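Local coordinates for protein PrgB (Enterococcus faecalis, PDB 6EVU) that promotes aggregation, biofilm formation and conjugation by binding and compacting DNA, and is represented here by its adhesin domain, at residues A129-E134 and F302-N307; V185-D188 and P192-Y195. All blocks are in the same frame, centred on the assembly; numbering follows the deposited sequence.

Contact 1 (A129-E134 and F302-N307); sequences AEFVYE and FAFSTN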
# COMPACT_ATOMS: atom_id res chain seq x y z
N ALA A 129 -2.39 -17.45 -1.16
CA ALA A 129 -1.99 -16.44 -0.18
C ALA A 129 -3.20 -15.85 0.53
O ALA A 129 -4.29 -15.78 -0.03
CB ALA A 129 -1.18 -15.32 -0.86
N GLU A 130 -3.00 -15.47 1.79
CA GLU A 130 -3.99 -14.73 2.58
C GLU A 130 -3.46 -13.34 2.83
O GLU A 130 -2.37 -13.19 3.39
CB GLU A 130 -4.23 -15.43 3.92
CG GLU A 130 -5.04 -16.69 3.74
CD GLU A 130 -5.18 -17.51 5.01
OE1 GLU A 130 -4.46 -17.23 6.00
OE2 GLU A 130 -5.99 -18.48 5.03
N PHE A 131 -4.20 -12.32 2.36
CA PHE A 131 -3.89 -10.92 2.67
C PHE A 131 -4.89 -10.45 3.72
O PHE A 131 -6.08 -10.39 3.42
CB PHE A 131 -4.05 -10.10 1.39
CG PHE A 131 -2.92 -10.25 0.39
CD1 PHE A 131 -2.50 -11.50 -0.08
CD2 PHE A 131 -2.26 -9.10 -0.04
CE1 PHE A 131 -1.41 -11.58 -0.99
CE2 PHE A 131 -1.16 -9.19 -0.93
CZ PHE A 131 -0.79 -10.42 -1.41
N VAL A 132 -4.43 -10.13 4.92
CA VAL A 132 -5.30 -9.69 6.01
C VAL A 132 -5.15 -8.20 6.20
O VAL A 132 -4.05 -7.69 6.50
CB VAL A 132 -4.99 -10.42 7.31
CG1 VAL A 132 -5.90 -9.90 8.45
CG2 VAL A 132 -5.12 -11.95 7.05
N TYR A 133 -6.26 -7.49 6.00
CA TYR A 133 -6.34 -6.03 6.11
C TYR A 133 -7.07 -5.65 7.38
O TYR A 133 -8.13 -6.18 7.65
CB TYR A 133 -7.14 -5.48 4.94
CG TYR A 133 -6.48 -5.74 3.61
CD1 TYR A 133 -6.74 -6.92 2.88
CD2 TYR A 133 -5.65 -4.75 3.05
CE1 TYR A 133 -6.13 -7.10 1.60
CE2 TYR A 133 -5.05 -4.97 1.82
CZ TYR A 133 -5.31 -6.12 1.13
OH TYR A 133 -4.77 -6.41 -0.10
N GLU A 134 -6.49 -4.72 8.15
CA GLU A 134 -7.15 -4.26 9.35
C GLU A 134 -7.05 -2.75 9.39
O GLU A 134 -5.95 -2.20 9.42
CB GLU A 134 -6.53 -4.89 10.61
CG GLU A 134 -7.37 -4.55 11.79
CD GLU A 134 -7.02 -5.33 13.04
OE1 GLU A 134 -6.23 -6.34 13.00
OE2 GLU A 134 -7.56 -4.91 14.12
N PHE A 302 -2.75 0.75 -3.21
CA PHE A 302 -1.58 0.08 -2.64
C PHE A 302 -1.39 -1.23 -3.38
O PHE A 302 -2.16 -2.16 -3.20
CB PHE A 302 -1.68 -0.18 -1.13
CG PHE A 302 -0.38 -0.73 -0.62
CD1 PHE A 302 0.69 0.16 -0.40
CD2 PHE A 302 -0.17 -2.08 -0.56
CE1 PHE A 302 1.92 -0.30 0.01
CE2 PHE A 302 1.12 -2.58 -0.16
CZ PHE A 302 2.14 -1.69 0.11
N ALA A 303 -0.33 -1.32 -4.17
CA ALA A 303 0.02 -2.55 -4.88
C ALA A 303 1.14 -3.26 -4.14
O ALA A 303 2.10 -2.61 -3.69
CB ALA A 303 0.48 -2.22 -6.30
N PHE A 304 1.03 -4.58 -4.05
CA PHE A 304 2.02 -5.43 -3.40
C PHE A 304 2.76 -6.25 -4.43
O PHE A 304 2.14 -6.99 -5.19
CB PHE A 304 1.39 -6.39 -2.41
CG PHE A 304 2.39 -7.28 -1.77
CD1 PHE A 304 3.15 -6.81 -0.71
CD2 PHE A 304 2.62 -8.60 -2.26
CE1 PHE A 304 4.13 -7.65 -0.10
CE2 PHE A 304 3.57 -9.45 -1.62
CZ PHE A 304 4.33 -8.98 -0.57
N SER A 305 4.10 -6.16 -4.43
CA SER A 305 4.89 -7.04 -5.30
C SER A 305 6.31 -7.11 -4.76
O SER A 305 6.69 -6.38 -3.85
CB SER A 305 4.93 -6.55 -6.76
OG SER A 305 5.94 -5.58 -6.97
N THR A 306 7.14 -7.90 -5.45
CA THR A 306 8.55 -8.04 -5.14
C THR A 306 9.42 -7.36 -6.18
O THR A 306 10.63 -7.64 -6.25
CB THR A 306 8.94 -9.52 -5.03
OG1 THR A 306 8.58 -10.20 -6.25
CG2 THR A 306 8.35 -10.15 -3.83
N ASN A 307 8.82 -6.49 -6.99
CA ASN A 307 9.52 -5.70 -8.00
C ASN A 307 10.11 -4.47 -7.33
O ASN A 307 9.47 -3.41 -7.23
CB ASN A 307 8.53 -5.30 -9.09
CG ASN A 307 8.23 -6.43 -10.06
OD1 ASN A 307 7.06 -6.81 -10.25
ND2 ASN A 307 9.28 -6.97 -10.70

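Contact 2 (V185-D188 and P192-Y195); sequences VLPD and PFAY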
# COMPACT_ATOMS: atom_id res chain seq x y z
N VAL A 185 4.65 -20.64 3.99
CA VAL A 185 6.04 -20.49 3.57
C VAL A 185 6.59 -19.27 4.31
O VAL A 185 6.09 -18.15 4.13
CB VAL A 185 6.14 -20.31 2.05
CG1 VAL A 185 7.59 -20.04 1.61
CG2 VAL A 185 5.56 -21.52 1.33
N LEU A 186 7.65 -19.48 5.11
CA LEU A 186 8.40 -18.47 5.86
C LEU A 186 9.88 -18.49 5.44
O LEU A 186 10.37 -19.51 4.93
CB LEU A 186 8.24 -18.71 7.36
CG LEU A 186 6.77 -18.47 7.73
CD1 LEU A 186 6.48 -19.04 9.11
CD2 LEU A 186 6.38 -16.97 7.61
N PRO A 187 10.60 -17.36 5.59
CA PRO A 187 11.96 -17.31 5.04
C PRO A 187 12.97 -18.10 5.86
O PRO A 187 12.87 -18.23 7.09
CB PRO A 187 12.29 -15.82 5.04
CG PRO A 187 11.32 -15.16 5.93
CD PRO A 187 10.07 -16.01 5.90
N ASP A 188 13.96 -18.65 5.15
CA ASP A 188 15.15 -19.20 5.79
C ASP A 188 15.97 -18.09 6.40
O ASP A 188 15.95 -16.95 5.94
CB ASP A 188 16.06 -19.91 4.78
CG ASP A 188 15.45 -21.16 4.22
OD1 ASP A 188 14.54 -21.76 4.84
OD2 ASP A 188 15.92 -21.57 3.14
N PRO A 192 15.98 -13.58 3.72
CA PRO A 192 14.75 -12.86 4.07
C PRO A 192 13.89 -12.57 2.85
O PRO A 192 14.36 -12.54 1.71
CB PRO A 192 15.26 -11.56 4.70
CG PRO A 192 16.65 -11.37 4.14
CD PRO A 192 17.19 -12.77 3.99
N PHE A 193 12.60 -12.41 3.12
CA PHE A 193 11.67 -11.88 2.12
C PHE A 193 12.00 -10.43 1.85
O PHE A 193 12.29 -9.66 2.78
CB PHE A 193 10.23 -11.93 2.63
CG PHE A 193 9.63 -13.28 2.71
CD1 PHE A 193 10.17 -14.37 2.04
CD2 PHE A 193 8.50 -13.47 3.48
CE1 PHE A 193 9.54 -15.63 2.12
CE2 PHE A 193 7.88 -14.72 3.54
CZ PHE A 193 8.38 -15.77 2.91
N ALA A 194 11.91 -10.04 0.59
CA ALA A 194 12.02 -8.63 0.23
C ALA A 194 10.79 -8.23 -0.58
O ALA A 194 10.39 -8.92 -1.53
CB ALA A 194 13.32 -8.35 -0.55
N TYR A 195 10.22 -7.08 -0.23
CA TYR A 195 9.04 -6.61 -0.93
C TYR A 195 9.16 -5.12 -1.17
O TYR A 195 9.89 -4.41 -0.47
CB TYR A 195 7.75 -6.88 -0.15
CG TYR A 195 7.73 -6.51 1.34
CD1 TYR A 195 8.28 -7.34 2.32
CD2 TYR A 195 7.11 -5.35 1.75
CE1 TYR A 195 8.21 -6.97 3.71
CE2 TYR A 195 7.00 -4.98 3.09
CZ TYR A 195 7.55 -5.78 4.05
OH TYR A 195 7.42 -5.42 5.36

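Contact 1 (A129-E134 and F302-N307)
Phe131 drives the edge of its ring toward the face of Phe304, an offset edge-to-face (T-shaped) pair with planes at 86° and centroids 5.7 Å apart. The leading edge is the far end of the Phe131 ring: its CZ lies 4.0 Å from Phe304 CD2, while CE2 comes within 4.1 Å of Phe304 CB. The contact is therefore shifted from the Phe304 ring centre toward CD2 and the root of the side chain. Such a setting usually brings the C-H rim of one ring to the pi face of the other; here the offset makes much of it van der Waals packing on the CB-CG-CD2 side. Phenylalanine suits both places, because two buried rings can meet here without a polar group in need of a partner.

With CG anti to the backbone N (chi1 178°), Phe304 extends its ring toward strand 124-137, where CD2 meets Phe131. At the edge of the Phe131 ring, Ala129 CB lies in plane, 3.7 Å from Phe131 CE1; a small methyl fits there, two residues back on the same side of the strand. Beyond Phe304, Ser305 OG accepts from Asn307 N at 3.0 Å, forming an ST turn.

The contact packs strand 124-137 of one antiparallel sheet against the loop that leaves strand 299-302 of another, consistent with the beta-sandwich-like core of antigen I/II adhesin domains. Strand 124-137, flanked by strands 110-115 and 169-179, supplies Phe131, which also meets the Tyr114 ring edge-to-face. The Phe304 backbone N bonds to Thr156 OG1, and both phenylalanines touch Ile175 on strand 169-179.

Contact 2 (V185-D188 and P192-Y195)
Pro187 lays its ring across one face of Phe193 in a proline-aromatic CH-pi contact, within the short connection from strand 184-185 to strand 193-197. Pro187 CD sits 3.6 Å from the centroid of the Phe193 ring, 19° off the ring normal, and comes nearest to CZ of Phe193 at 3.4 Å. From there CG and CB of the proline run back over the ring toward its attached end, with Pro187 CB 3.9 Å from Phe193 CD1. The two side chains cross at about a right angle.

Proline suits this place because CD is bonded to the electron-withdrawing amide nitrogen, which makes its hydrogens good partners for a pi cloud, and because its closed ring offers a rigid, compact surface. Phenylalanine offers the matching broad face. Its chi2 of -17° leaves the CG-CD1 bond nearly eclipsing CB-CA, and this turn of the ring helps present its face to the proline. Where the two backbones come nearest, at Pro187 and Pro192, the second proline takes part through its backbone: Pro187 CB is 4.0 Å from Pro192 CA, whereas the side chain of Pro192 starts out away from this partner.

No hydrogen bond spans the two segments, and burial is uneven. Phe193 and Val185 are buried, while Asp188, a charged residue suited to the surface, is exposed. The connection leads from a large antiparallel sheet to a three-stranded one, in which Phe193 bonds through its backbone with Ala276 of strand 272-276. Tyr121 binds Asp188 N through its hydroxyl and meets the Phe193 ring edge-to-face. At the rim of that ring, near its plane, the carbonyl oxygen Val185 O lies 3.5 Å from Phe193 CZ.

Contact 1 is core and contact 2 lies nearer the surface: their centres are about 8 and 19 Å from the centre of the chain. In the first, two residues far apart in sequence bring a loop against a strand through a purely aromatic contact; in the second, neighbours across a short connection pair a saturated ring with an aromatic one, and an exposed aspartate is at hand. Strand 169-179 serves both, pairing with 124-137 and with 184-185. The contacts also touch directly, since Phe304 CE1 lies 3.7 Å from Tyr195 CB and Thr306 CG2 is 3.3 Å from Ala194 O, which brings the chain after strand 299-302 against strand 193-197.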